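Side-chain contacts in nicotinate phosphoribosyltransferase (Vibrio cholerae, PDB 4HL7), which probably catalyses the ATP-dependent formation of nicotinate ribonucleotide from nicotinate and phosphoribosyl diphosphate, a step of NAD(+) biosynthesis: residues G237-V242 with D269-D274; V242-S247 with A404-R409; N278-H283 with D303-H308; P384-S389 with A395-P400. All blocks are in the same frame, centred on the assembly; numbering follows the deposited sequence.

Contact 1: G237-V242 with D269-D274; sequences GHQALV and DTLTID
Gln239 carries its half of this contact alone, reaching out from the last turn of helix 232-241 to Thr270 and Leu271. Its CB starts out toward the other segment; CG lies anti to the carbonyl carbon (chi1 -63°), next to the backbone N, and from there the chain leads away from the helix. On the way CG passes the side chain of Ser247. Beyond CG the chain runs extended to CD, and the amide splits its two jobs. OE1 accepts a hydrogen bond from the backbone N of Ala386. NE2, also hydrogen-bonded within the protein, lies close to Ala386 O and at the same time touches the second segment. Gln239 NE2 rests 4.0 Å from the methyl CG2 of Thr270. One residue on, Leu271 offers its CD2 branch to the same nitrogen, the Gln239 NE2 to Leu271 CD2 distance being 4.1 Å. With nothing closer than these two approaches, the meeting is a light van der Waals touch of a buried amide whose polar needs are met elsewhere. One residue before Thr270, Asp269 OD1 is hydrogen-bonded to NE2 of His232, the predicted autophosphorylation site, unmodified in this crystal. Thr270 packs back on His232, Phe235 and Met236 of helix 232-241 and pairs by its backbone with Ile388. The amide thus sits where helix 232-241, the start of helix 247-258, Leu406 of helix 400-409 and the segment running from strand 265-267 into helix 273-279 converge.

Contact 2: V242-S247 with A404-R409; sequences VNERDS and ANLKRR
The backbone oxygen of Glu244, whose side chain leans on Leu406, is gripped twice by a single residue. Ser247 OG donates to Glu244 O at 2.7 Å, and Ser247 N donates to the same Glu244 O at 3.1 Å, tightening the turn just where helix 247-258 begins. Just before it, Asn243 OD1 accepts from the N of Arg245, which lies 36° out of the carbonyl plane: an Asx turn. From this turn the Glu244 side chain drops toward helix 400-409. Its CB lies 3.9 Å from CD1 of Leu406, with CG close behind; then the chain bends sharply at chi2 (93°) and carries the carboxylate off to Asn405. The two flat groups cross steeply, planes 67° apart, and one water joins them, donating to Glu244 OE2 and accepting from Asn405 ND2 at 2.9 Å in each case. The other end of that amide is taken by Arg409, whose NH2 donates to Asn405 OD1 at 2.8 Å from within the guanidinium plane, one helical turn on. Arg245 comes alongside the helix end, its CD 3.4 Å from Arg409 O, while NH1 makes a long, weak ion pair with Asp279. Its positive charge would probably suit the carbonyl end of helix 400-409. Here the link between helices 232-241 and 247-258, which contains an Asx turn, sits against the C-terminal turns of a third helix at the protein surface.

Contact 3: N278-H283 with D303-H308; sequences NDFNRH and DKMIAH
His308 points its ring straight at the carbonyl of Phe280. NE2 donates to Phe280 O at 2.8 Å with an N-H...O angle of 161°, the oxygen lying in the plane of the imidazole and the nitrogen in the plane of the carbonyl. Next to this bond the two rings brush: His308 CD2 comes to the edge of the phenyl, 4.0 Å from Phe280 CD2. Further along that side, the CE methyl of Met305, a selenomethionine here, lies 4.1 Å from Phe280 CE2, the two side chains crossing at about a right angle. Met305 gets there by bending twice, at chi2 and chi3. On His308, CG set anti to the backbone N (chi1 -177°) swings the imidazole out from helix 298-311 toward the corner at Phe280. The carbonyl is presented by the backbone of Phe280, the centre of an inverse gamma turn closed by a weak bond from Asn281 N to Asp279 O. Asn281 then caps helix 282-287 through Leu284 N. Behind the first shell, Phe276 meets the phenyl ring, and Leu277 touches both Met305 and His308. The chemistry follows from the break between helices 273-279 and 282-287: a carbonyl at the corner is satisfied by an imidazole from another helix, which requires the proton to be on NE2, while the phenyl edge lies beside the imidazole and the selenomethionine methyl packs further along the phenyl.

Contact 4: P384-S389 with A395-P400; sequences PVAKIS and AMCEDP
Lys387 and Met396 form the one true beta bridge between these two nearly antiparallel arms. As a hydrogen-bonded pair they exchange both backbone bonds: Met396 N donates to Lys387 O at 3.0 Å, and Lys387 N returns a longer one to Met396 O at 3.3 Å. A CA-H...O contact reaches the same acceptor, with Ala395 CA 3.3 Å from Lys387 O. Toward the other end the arms part, and a water accepts from Glu398 N beside Val385 O. Apolar contacts fill the flank. The methyl of Ala386 presses on Cys397, CB to CB at 3.7 Å, and Pro384 CB lies 4.1 Å from Cys397 SG. Pro384 also sets CG against Asp399, 3.7 Å from OD2, while OD1 of that carboxylate caps the N-terminus of helix 400-409 through Phe402 N. The sulfur has a polar task as well: Asp399 N donates to Cys397 SG at 3.5 Å. Alongside the bridge, Met396, a selenomethionine here, has CG flanked by both the backbone N and the carbonyl carbon (chi1 77°) and curls at chi3, bringing its CE 4.0 Å from Lys387 CD. The extended lysine chain leads on beyond it and also touches His232. Pairing therefore rests on main-chain bonds, whereas the side chains add mostly apolar contacts, among them the aliphatic part of a lysine and the ring carbons of a proline.

Contacts 1 and 3 are buried, contact 4 is partly buried, and contact 2 lies at the surface. Their chemistry differs: an amide touching methyls in contact 1, a single direct bond among apolar groups in contact 3, main-chain pairing in contact 4, a water bridge in contact 2. Contacts 1, 2 and 4 cluster, their centres 7 to 11 Å apart. Leu406 packs on both Gln239 and Ala386, and Gln239 and Thr270 of contact 1 each hydrogen-bond the 384-389 arm. Contact 3 stands apart from the others, tied to contact 1 through helix 273-279, where Ile273 meets Met305, and to contact 2 by the weak Arg245-Asp279 pair.

Contact 1: G237-V242 with D269-D274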
loop_
_atom_site.group_PDB
_atom_site.type_symbol
_atom_site.label_atom_id
_atom_site.label_comp_id
_atom_site.label_asym_id
_atom_site.label_seq_id
_atom_site.Cartn_x
_atom_site.Cartn_y
_atom_site.Cartn_z
ATOM N N GLY A 237 -5.184 -6.723 12.052
ATOM C CA GLY A 237 -6.155 -6.277 13.086
ATOM C C GLY A 237 -6.971 -7.454 13.634
ATOM O O GLY A 237 -7.306 -7.506 14.810
ATOM N N HIS A 238 -7.330 -8.399 12.766
ATOM C CA HIS A 238 -8.078 -9.591 13.240
ATOM C C HIS A 238 -7.374 -10.437 14.251
ATOM O O HIS A 238 -8.011 -11.215 14.963
ATOM C CB HIS A 238 -8.630 -10.419 12.059
ATOM C CG HIS A 238 -9.874 -9.793 11.453
ATOM N ND1 HIS A 238 -9.806 -8.758 10.592
ATOM C CD2 HIS A 238 -11.234 -9.969 11.742
ATOM C CE1 HIS A 238 -11.066 -8.345 10.266
ATOM N NE2 HIS A 238 -11.939 -9.090 10.969
ATOM N N GLN A 239 -6.055 -10.300 14.365
ATOM C CA GLN A 239 -5.290 -10.994 15.448
ATOM C C GLN A 239 -5.660 -10.529 16.843
ATOM O O GLN A 239 -5.377 -11.199 17.843
ATOM C CB GLN A 239 -3.753 -10.826 15.242
ATOM C CG GLN A 239 -3.274 -11.464 13.947
ATOM C CD GLN A 239 -1.869 -10.987 13.583
ATOM O OE1 GLN A 239 -1.197 -10.399 14.410
ATOM N NE2 GLN A 239 -1.436 -11.221 12.330
ATOM N N ALA A 240 -6.213 -9.344 16.911
ATOM C CA ALA A 240 -6.713 -8.784 18.157
ATOM C C ALA A 240 -8.225 -9.035 18.354
ATOM O O ALA A 240 -8.702 -9.095 19.513
ATOM C CB ALA A 240 -6.440 -7.272 18.212
ATOM N N LEU A 241 -8.963 -9.169 17.263
ATOM C CA LEU A 241 -10.421 -9.162 17.329
ATOM C C LEU A 241 -11.030 -10.583 17.454
ATOM O O LEU A 241 -12.170 -10.723 18.015
ATOM C CB LEU A 241 -10.994 -8.499 16.043
ATOM C CG LEU A 241 -10.504 -7.060 15.828
ATOM C CD1 LEU A 241 -11.049 -6.557 14.501
ATOM C CD2 LEU A 241 -11.076 -6.243 16.947
ATOM N N VAL A 242 -10.316 -11.602 16.966
ATOM C CA VAL A 242 -10.761 -13.010 17.159
ATOM C C VAL A 242 -9.581 -13.805 17.681
ATOM O O VAL A 242 -8.539 -13.250 17.927
ATOM C CB VAL A 242 -11.281 -13.626 15.810
ATOM C CG1 VAL A 242 -12.511 -12.790 15.356
ATOM C CG2 VAL A 242 -10.218 -13.593 14.650
ATOM N N ASP A 269 0.762 -12.958 2.428
ATOM C CA ASP A 269 1.921 -13.044 3.271
ATOM C C ASP A 269 1.812 -12.251 4.587
ATOM O O ASP A 269 2.822 -11.864 5.159
ATOM C CB ASP A 269 3.205 -12.550 2.500
ATOM C CG ASP A 269 3.137 -11.057 2.116
ATOM O OD1 ASP A 269 2.023 -10.503 1.942
ATOM O OD2 ASP A 269 4.232 -10.439 1.968
ATOM N N THR A 270 0.616 -12.073 5.104
ATOM C CA THR A 270 0.530 -11.512 6.446
ATOM C C THR A 270 1.214 -12.463 7.420
ATOM O O THR A 270 1.929 -12.067 8.348
ATOM C CB THR A 270 -0.924 -11.367 6.878
ATOM O OG1 THR A 270 -1.639 -10.524 5.956
ATOM C CG2 THR A 270 -0.987 -10.779 8.335
ATOM N N LEU A 271 1.022 -13.759 7.169
ATOM C CA LEU A 271 1.629 -14.806 7.967
ATOM C C LEU A 271 2.641 -15.518 7.065
ATOM O O LEU A 271 3.753 -14.989 6.896
ATOM C CB LEU A 271 0.550 -15.783 8.492
ATOM C CG LEU A 271 -0.478 -15.012 9.352
ATOM C CD1 LEU A 271 -1.654 -15.891 9.692
ATOM C CD2 LEU A 271 0.168 -14.557 10.677
ATOM N N THR A 272 2.287 -16.677 6.485
ATOM C CA THR A 272 3.183 -17.292 5.460
ATOM C C THR A 272 2.300 -17.855 4.335
ATOM O O THR A 272 1.110 -18.081 4.528
ATOM C CB THR A 272 4.007 -18.419 5.980
ATOM O OG1 THR A 272 3.135 -19.458 6.462
ATOM C CG2 THR A 272 5.017 -17.926 7.115
ATOM N N ILE A 273 2.914 -18.211 3.213
ATOM C CA ILE A 273 2.136 -18.827 2.127
ATOM C C ILE A 273 1.476 -20.129 2.593
ATOM O O ILE A 273 0.279 -20.361 2.275
ATOM C CB ILE A 273 2.982 -19.029 0.854
ATOM C CG1 ILE A 273 2.113 -19.451 -0.364
ATOM C CG2 ILE A 273 4.088 -20.043 1.106
ATOM C CD1 ILE A 273 0.936 -18.559 -0.650
ATOM N N ASP A 274 2.154 -20.938 3.397
ATOM C CA ASP A 274 1.463 -22.162 3.883
ATOM C C ASP A 274 0.268 -21.867 4.738
ATOM O O ASP A 274 -0.732 -22.572 4.641
ATOM C CB ASP A 274 2.394 -23.126 4.628
ATOM C CG ASP A 274 3.556 -23.573 3.764
ATOM O OD1 ASP A 274 3.322 -24.166 2.700
ATOM O OD2 ASP A 274 4.699 -23.224 4.105
#

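Contact 2: V242-S247 with A404-R409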
loop_
_atom_site.group_PDB
_atom_site.type_symbol
_atom_site.label_atom_id
_atom_site.label_comp_id
_atom_site.label_asym_id
_atom_site.label_seq_id
_atom_site.Cartn_x
_atom_site.Cartn_y
_atom_site.Cartn_z
ATOM N N VAL A 242 -10.316 -11.602 16.966
ATOM C CA VAL A 242 -10.761 -13.010 17.159
ATOM C C VAL A 242 -9.581 -13.805 17.681
ATOM O O VAL A 242 -8.539 -13.250 17.927
ATOM C CB VAL A 242 -11.281 -13.626 15.810
ATOM C CG1 VAL A 242 -12.511 -12.790 15.356
ATOM C CG2 VAL A 242 -10.218 -13.593 14.650
ATOM N N ASN A 243 -9.705 -15.146 17.773
ATOM C CA ASN A 243 -8.547 -15.867 18.184
ATOM C C ASN A 243 -7.467 -15.776 17.119
ATOM O O ASN A 243 -7.769 -15.723 15.940
ATOM C CB ASN A 243 -8.864 -17.361 18.477
ATOM C CG ASN A 243 -7.678 -18.048 19.123
ATOM O OD1 ASN A 243 -6.864 -18.705 18.420
ATOM N ND2 ASN A 243 -7.494 -17.796 20.451
ATOM N N GLU A 244 -6.194 -15.695 17.527
ATOM C CA GLU A 244 -5.106 -15.523 16.506
ATOM C C GLU A 244 -5.169 -16.581 15.366
ATOM O O GLU A 244 -4.970 -16.279 14.199
ATOM C CB GLU A 244 -3.712 -15.617 17.185
ATOM C CG GLU A 244 -3.291 -14.346 17.950
ATOM C CD GLU A 244 -3.693 -14.429 19.429
ATOM O OE1 GLU A 244 -4.783 -15.016 19.712
ATOM O OE2 GLU A 244 -2.934 -13.941 20.314
ATOM N N ARG A 245 -5.443 -17.825 15.737
ATOM C CA ARG A 245 -5.437 -18.845 14.700
ATOM C C ARG A 245 -6.564 -18.659 13.652
ATOM O O ARG A 245 -6.431 -19.175 12.519
ATOM C CB ARG A 245 -5.541 -20.254 15.378
ATOM C CG ARG A 245 -5.630 -21.397 14.390
ATOM C CD ARG A 245 -4.367 -21.560 13.576
ATOM N NE ARG A 245 -4.538 -22.677 12.622
ATOM C CZ ARG A 245 -5.222 -22.618 11.475
ATOM N NH1 ARG A 245 -5.802 -21.510 11.043
ATOM N NH2 ARG A 245 -5.310 -23.721 10.719
ATOM N N ASP A 246 -7.672 -18.005 14.033
ATOM C CA ASP A 246 -8.786 -17.763 13.132
ATOM C C ASP A 246 -8.671 -16.446 12.407
ATOM O O ASP A 246 -9.498 -16.132 11.547
ATOM C CB ASP A 246 -10.117 -17.737 13.954
ATOM C CG ASP A 246 -10.410 -19.050 14.600
ATOM O OD1 ASP A 246 -10.167 -20.091 13.935
ATOM O OD2 ASP A 246 -10.841 -19.039 15.775
ATOM N N SER A 247 -7.665 -15.640 12.765
ATOM C CA SER A 247 -7.595 -14.240 12.335
ATOM C C SER A 247 -7.622 -14.037 10.799
ATOM O O SER A 247 -8.381 -13.215 10.283
ATOM C CB SER A 247 -6.354 -13.588 12.932
ATOM O OG SER A 247 -5.163 -14.204 12.472
ATOM N N ALA A 404 6.035 -14.717 19.060
ATOM C CA ALA A 404 6.436 -16.128 19.253
ATOM C C ALA A 404 5.157 -17.026 19.357
ATOM O O ALA A 404 5.049 -18.084 18.696
ATOM C CB ALA A 404 7.347 -16.310 20.466
ATOM N N ASN A 405 4.189 -16.581 20.150
ATOM C CA ASN A 405 2.934 -17.324 20.223
ATOM C C ASN A 405 2.180 -17.433 18.885
ATOM O O ASN A 405 1.659 -18.495 18.518
ATOM C CB ASN A 405 2.025 -16.660 21.272
ATOM C CG ASN A 405 0.776 -17.446 21.489
ATOM O OD1 ASN A 405 0.815 -18.550 22.056
ATOM N ND2 ASN A 405 -0.310 -16.922 21.030
ATOM N N LEU A 406 2.132 -16.350 18.160
ATOM C CA LEU A 406 1.462 -16.312 16.853
ATOM C C LEU A 406 2.159 -17.306 15.893
ATOM O O LEU A 406 1.504 -18.052 15.160
ATOM C CB LEU A 406 1.525 -14.874 16.266
ATOM C CG LEU A 406 0.948 -14.760 14.855
ATOM C CD1 LEU A 406 -0.582 -14.956 14.893
ATOM C CD2 LEU A 406 1.285 -13.352 14.310
ATOM N N LYS A 407 3.509 -17.335 15.901
ATOM C CA LYS A 407 4.222 -18.279 15.035
ATOM C C LYS A 407 3.842 -19.699 15.460
ATOM O O LYS A 407 3.506 -20.537 14.595
ATOM C CB LYS A 407 5.764 -18.087 15.195
ATOM C CG LYS A 407 6.239 -16.817 14.457
ATOM C CD LYS A 407 7.768 -16.718 14.612
ATOM C CE LYS A 407 8.271 -15.467 13.868
ATOM N NZ LYS A 407 9.721 -15.229 14.242
ATOM N N ARG A 408 3.862 -19.973 16.763
ATOM C CA ARG A 408 3.555 -21.324 17.238
ATOM C C ARG A 408 2.146 -21.740 16.774
ATOM O O ARG A 408 1.961 -22.875 16.319
ATOM C CB ARG A 408 3.703 -21.440 18.753
ATOM C CG ARG A 408 5.147 -21.429 19.192
ATOM C CD ARG A 408 5.256 -21.820 20.665
ATOM N NE ARG A 408 5.411 -23.248 20.795
ATOM C CZ ARG A 408 6.559 -23.877 20.535
ATOM N NH1 ARG A 408 7.633 -23.168 20.164
ATOM N NH2 ARG A 408 6.639 -25.209 20.643
ATOM N N ARG A 409 1.165 -20.852 16.883
ATOM C CA ARG A 409 -0.213 -21.201 16.453
ATOM C C ARG A 409 -0.291 -21.542 14.963
ATOM O O ARG A 409 -1.169 -22.321 14.568
ATOM C CB ARG A 409 -1.222 -20.089 16.770
ATOM C CG ARG A 409 -1.340 -19.708 18.246
ATOM C CD ARG A 409 -1.731 -20.784 19.253
ATOM N NE ARG A 409 -0.861 -21.967 19.469
ATOM C CZ ARG A 409 0.208 -22.120 20.244
ATOM N NH1 ARG A 409 0.741 -23.329 20.320
ATOM N NH2 ARG A 409 0.753 -21.166 20.955
HETATM O O HOH W 1 -0.127 -14.402 19.565
#

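Contact 3: N278-H283 with D303-H308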
loop_
_atom_site.group_PDB
_atom_site.type_symbol
_atom_site.label_atom_id
_atom_site.label_comp_id
_atom_site.label_asym_id
_atom_site.label_seq_id
_atom_site.Cartn_x
_atom_site.Cartn_y
_atom_site.Cartn_z
ATOM N N ASN A 278 -3.657 -22.838 3.773
ATOM C CA ASN A 278 -4.515 -23.594 4.676
ATOM C C ASN A 278 -5.816 -22.905 5.002
ATOM O O ASN A 278 -6.807 -23.572 5.330
ATOM C CB ASN A 278 -3.813 -23.928 5.998
ATOM C CG ASN A 278 -2.744 -24.964 5.818
ATOM O OD1 ASN A 278 -2.729 -25.683 4.797
ATOM N ND2 ASN A 278 -1.822 -25.057 6.798
ATOM N N ASP A 279 -5.839 -21.582 4.902
ATOM C CA ASP A 279 -7.091 -20.846 5.165
ATOM C C ASP A 279 -7.949 -20.632 3.923
ATOM O O ASP A 279 -9.170 -20.455 4.021
ATOM C CB ASP A 279 -6.770 -19.456 5.829
ATOM C CG ASP A 279 -6.347 -19.592 7.304
ATOM O OD1 ASP A 279 -6.673 -20.609 7.989
ATOM O OD2 ASP A 279 -5.660 -18.693 7.777
ATOM N N PHE A 280 -7.316 -20.648 2.766
ATOM C CA PHE A 280 -7.948 -20.165 1.514
ATOM C C PHE A 280 -8.696 -21.336 0.892
ATOM O O PHE A 280 -8.235 -21.924 -0.090
ATOM C CB PHE A 280 -6.858 -19.606 0.592
ATOM C CG PHE A 280 -7.362 -18.650 -0.511
ATOM C CD1 PHE A 280 -8.240 -17.589 -0.238
ATOM C CD2 PHE A 280 -6.881 -18.798 -1.813
ATOM C CE1 PHE A 280 -8.663 -16.743 -1.259
ATOM C CE2 PHE A 280 -7.315 -17.971 -2.843
ATOM C CZ PHE A 280 -8.183 -16.902 -2.555
ATOM N N ASN A 281 -9.841 -21.719 1.525
ATOM C CA ASN A 281 -10.562 -22.895 1.089
ATOM C C ASN A 281 -11.333 -22.672 -0.241
ATOM O O ASN A 281 -11.292 -21.613 -0.874
ATOM C CB ASN A 281 -11.498 -23.368 2.199
ATOM C CG ASN A 281 -12.491 -22.320 2.594
ATOM O OD1 ASN A 281 -13.095 -21.703 1.758
ATOM N ND2 ASN A 281 -12.676 -22.137 3.912
ATOM N N ARG A 282 -12.024 -23.708 -0.680
ATOM C CA ARG A 282 -12.563 -23.688 -2.014
ATOM C C ARG A 282 -13.602 -22.551 -2.144
ATOM O O ARG A 282 -13.629 -21.822 -3.167
ATOM C CB ARG A 282 -13.186 -25.082 -2.355
ATOM C CG ARG A 282 -13.575 -25.184 -3.832
ATOM C CD ARG A 282 -13.992 -26.598 -4.299
ATOM N NE ARG A 282 -15.356 -26.783 -3.897
ATOM C CZ ARG A 282 -16.385 -26.311 -4.617
ATOM N NH1 ARG A 282 -17.629 -26.467 -4.166
ATOM N NH2 ARG A 282 -16.127 -25.659 -5.766
ATOM N N HIS A 283 -14.394 -22.344 -1.087
ATOM C CA HIS A 283 -15.434 -21.303 -1.147
ATOM C C HIS A 283 -14.790 -19.915 -1.220
ATOM O O HIS A 283 -15.171 -19.113 -2.081
ATOM C CB HIS A 283 -16.469 -21.491 -0.044
ATOM C CG HIS A 283 -17.270 -22.824 -0.150
ATOM N ND1 HIS A 283 -17.659 -23.522 0.943
ATOM C CD2 HIS A 283 -17.618 -23.601 -1.245
ATOM C CE1 HIS A 283 -18.339 -24.610 0.562
ATOM N NE2 HIS A 283 -18.298 -24.678 -0.786
ATOM N N ASP A 303 3.546 -20.102 -8.851
ATOM C CA ASP A 303 3.390 -21.542 -9.200
ATOM C C ASP A 303 2.582 -22.223 -8.102
ATOM O O ASP A 303 1.724 -23.088 -8.372
ATOM C CB ASP A 303 4.757 -22.246 -9.366
ATOM C CG ASP A 303 5.398 -21.952 -10.689
ATOM O OD1 ASP A 303 4.699 -21.543 -11.630
ATOM O OD2 ASP A 303 6.636 -22.127 -10.787
ATOM N N LYS A 304 2.870 -21.865 -6.843
ATOM C CA LYS A 304 2.153 -22.464 -5.705
ATOM C C LYS A 304 0.660 -22.103 -5.723
ATOM O O LYS A 304 -0.191 -22.923 -5.428
ATOM C CB LYS A 304 2.754 -22.004 -4.362
ATOM C CG LYS A 304 4.000 -22.765 -3.981
ATOM C CD LYS A 304 4.472 -22.355 -2.595
ATOM C CE LYS A 304 5.822 -23.000 -2.351
ATOM N NZ LYS A 304 6.195 -22.920 -0.927
HETATM N N MSE A 305 0.369 -20.853 -6.032
HETATM C CA MSE A 305 -1.036 -20.379 -6.096
HETATM C C MSE A 305 -1.772 -21.083 -7.219
HETATM O O MSE A 305 -2.890 -21.488 -7.057
HETATM C CB MSE A 305 -1.080 -18.875 -6.340
HETATM C CG MSE A 305 -0.623 -18.081 -5.115
HETATM SE SE MSE A 305 -1.839 -18.342 -3.558
HETATM C CE MSE A 305 -3.578 -18.595 -4.477
ATOM N N ILE A 306 -1.145 -21.170 -8.387
ATOM C CA ILE A 306 -1.731 -21.923 -9.518
ATOM C C ILE A 306 -2.027 -23.359 -9.097
ATOM O O ILE A 306 -3.144 -23.837 -9.342
ATOM C CB ILE A 306 -0.853 -21.856 -10.778
ATOM C CG1 ILE A 306 -0.981 -20.447 -11.410
ATOM C CG2 ILE A 306 -1.254 -22.926 -11.807
ATOM C CD1 ILE A 306 0.065 -20.147 -12.461
ATOM N N ALA A 307 -1.059 -24.050 -8.487
ATOM C CA ALA A 307 -1.281 -25.454 -8.032
ATOM C C ALA A 307 -2.451 -25.558 -7.020
ATOM O O ALA A 307 -3.202 -26.562 -6.957
ATOM C CB ALA A 307 -0.010 -26.022 -7.425
ATOM N N HIS A 308 -2.576 -24.537 -6.173
ATOM C CA HIS A 308 -3.658 -24.515 -5.198
ATOM C C HIS A 308 -5.012 -24.406 -5.869
ATOM O O HIS A 308 -5.944 -25.171 -5.549
ATOM C CB HIS A 308 -3.430 -23.372 -4.207
ATOM C CG HIS A 308 -4.463 -23.322 -3.111
ATOM N ND1 HIS A 308 -4.455 -24.175 -2.081
ATOM C CD2 HIS A 308 -5.487 -22.399 -2.856
ATOM C CE1 HIS A 308 -5.466 -23.860 -1.233
ATOM N NE2 HIS A 308 -6.092 -22.783 -1.719
#

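Contact 4: P384-S389 with A395-P400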
loop_
_atom_site.group_PDB
_atom_site.type_symbol
_atom_site.label_atom_id
_atom_site.label_comp_id
_atom_site.label_asym_id
_atom_site.label_seq_id
_atom_site.Cartn_x
_atom_site.Cartn_y
_atom_site.Cartn_z
ATOM N N PRO A 384 -1.211 -6.298 20.883
ATOM C CA PRO A 384 -0.260 -6.307 19.759
ATOM C C PRO A 384 -0.803 -7.061 18.553
ATOM O O PRO A 384 -1.611 -8.015 18.714
ATOM C CB PRO A 384 0.975 -7.109 20.286
ATOM C CG PRO A 384 0.669 -7.470 21.696
ATOM C CD PRO A 384 -0.806 -7.185 21.985
ATOM N N VAL A 385 -0.303 -6.730 17.370
ATOM C CA VAL A 385 -0.616 -7.501 16.148
ATOM C C VAL A 385 0.698 -7.574 15.354
ATOM O O VAL A 385 1.639 -6.832 15.640
ATOM C CB VAL A 385 -1.733 -6.844 15.296
ATOM C CG1 VAL A 385 -3.045 -6.746 16.096
ATOM C CG2 VAL A 385 -1.264 -5.464 14.767
ATOM N N ALA A 386 0.796 -8.508 14.431
ATOM C CA ALA A 386 2.110 -8.726 13.762
ATOM C C ALA A 386 1.977 -9.130 12.323
ATOM O O ALA A 386 0.982 -9.688 11.921
ATOM C CB ALA A 386 2.920 -9.767 14.482
ATOM N N LYS A 387 3.009 -8.806 11.544
ATOM C CA LYS A 387 3.119 -9.338 10.207
ATOM C C LYS A 387 4.383 -10.163 10.156
ATOM O O LYS A 387 5.431 -9.753 10.657
ATOM C CB LYS A 387 3.230 -8.230 9.162
ATOM C CG LYS A 387 3.332 -8.757 7.750
ATOM C CD LYS A 387 3.328 -7.596 6.794
ATOM C CE LYS A 387 4.033 -7.972 5.530
ATOM N NZ LYS A 387 4.432 -6.706 4.866
ATOM N N ILE A 388 4.309 -11.330 9.526
ATOM C CA ILE A 388 5.485 -12.191 9.505
ATOM C C ILE A 388 6.144 -12.057 8.101
ATOM O O ILE A 388 7.265 -11.585 7.958
ATOM C CB ILE A 388 5.110 -13.662 9.830
ATOM C CG1 ILE A 388 4.685 -13.761 11.286
ATOM C CG2 ILE A 388 6.356 -14.566 9.723
ATOM C CD1 ILE A 388 3.869 -14.970 11.643
ATOM N N SER A 389 5.370 -12.480 7.117
ATOM C CA SER A 389 5.615 -12.500 5.646
ATOM C C SER A 389 6.434 -13.713 5.169
ATOM O O SER A 389 6.867 -14.570 5.965
ATOM C CB SER A 389 6.180 -11.179 5.076
ATOM O OG SER A 389 7.626 -11.265 5.087
ATOM N N ALA A 395 9.814 -9.968 9.762
ATOM C CA ALA A 395 8.749 -10.062 10.821
ATOM C C ALA A 395 8.750 -8.790 11.703
ATOM O O ALA A 395 9.800 -8.221 11.976
ATOM C CB ALA A 395 8.896 -11.334 11.671
HETATM N N MSE A 396 7.572 -8.309 12.088
HETATM C CA MSE A 396 7.468 -7.015 12.823
HETATM C C MSE A 396 6.408 -7.213 13.868
HETATM O O MSE A 396 5.336 -7.740 13.547
HETATM C CB MSE A 396 7.110 -5.863 11.854
HETATM C CG MSE A 396 5.615 -5.857 11.468
HETATM SE SE MSE A 396 5.173 -4.651 9.932
HETATM C CE MSE A 396 6.292 -5.579 8.561
ATOM N N CYS A 397 6.799 -6.973 15.122
ATOM C CA CYS A 397 5.907 -6.915 16.304
ATOM C C CYS A 397 6.630 -6.192 17.454
ATOM O O CYS A 397 7.818 -6.409 17.671
ATOM C CB CYS A 397 5.524 -8.318 16.741
ATOM S SG CYS A 397 4.182 -8.254 17.927
ATOM N N GLU A 398 5.900 -5.355 18.215
ATOM C CA GLU A 398 6.459 -4.682 19.385
ATOM C C GLU A 398 6.614 -5.621 20.581
ATOM O O GLU A 398 7.308 -5.309 21.513
ATOM C CB GLU A 398 5.531 -3.553 19.779
ATOM C CG GLU A 398 5.636 -2.369 18.854
ATOM C CD GLU A 398 4.773 -1.196 19.288
ATOM O OE1 GLU A 398 3.982 -1.345 20.229
ATOM O OE2 GLU A 398 4.856 -0.140 18.637
ATOM N N ASP A 399 5.931 -6.774 20.545
ATOM C CA ASP A 399 5.847 -7.681 21.704
ATOM C C ASP A 399 6.401 -9.018 21.238
ATOM O O ASP A 399 5.767 -9.751 20.433
ATOM C CB ASP A 399 4.364 -7.801 22.159
ATOM C CG ASP A 399 4.176 -8.628 23.438
ATOM O OD1 ASP A 399 4.956 -9.521 23.693
ATOM O OD2 ASP A 399 3.253 -8.331 24.233
ATOM N N PRO A 400 7.624 -9.331 21.649
ATOM C CA PRO A 400 8.196 -10.552 21.060
ATOM C C PRO A 400 7.489 -11.855 21.544
ATOM O O PRO A 400 7.509 -12.883 20.838
ATOM C CB PRO A 400 9.653 -10.530 21.553
ATOM C CG PRO A 400 9.635 -9.685 22.786
ATOM C CD PRO A 400 8.610 -8.595 22.465
HETATM O O HOH W 2 3.107 -4.773 17.584
#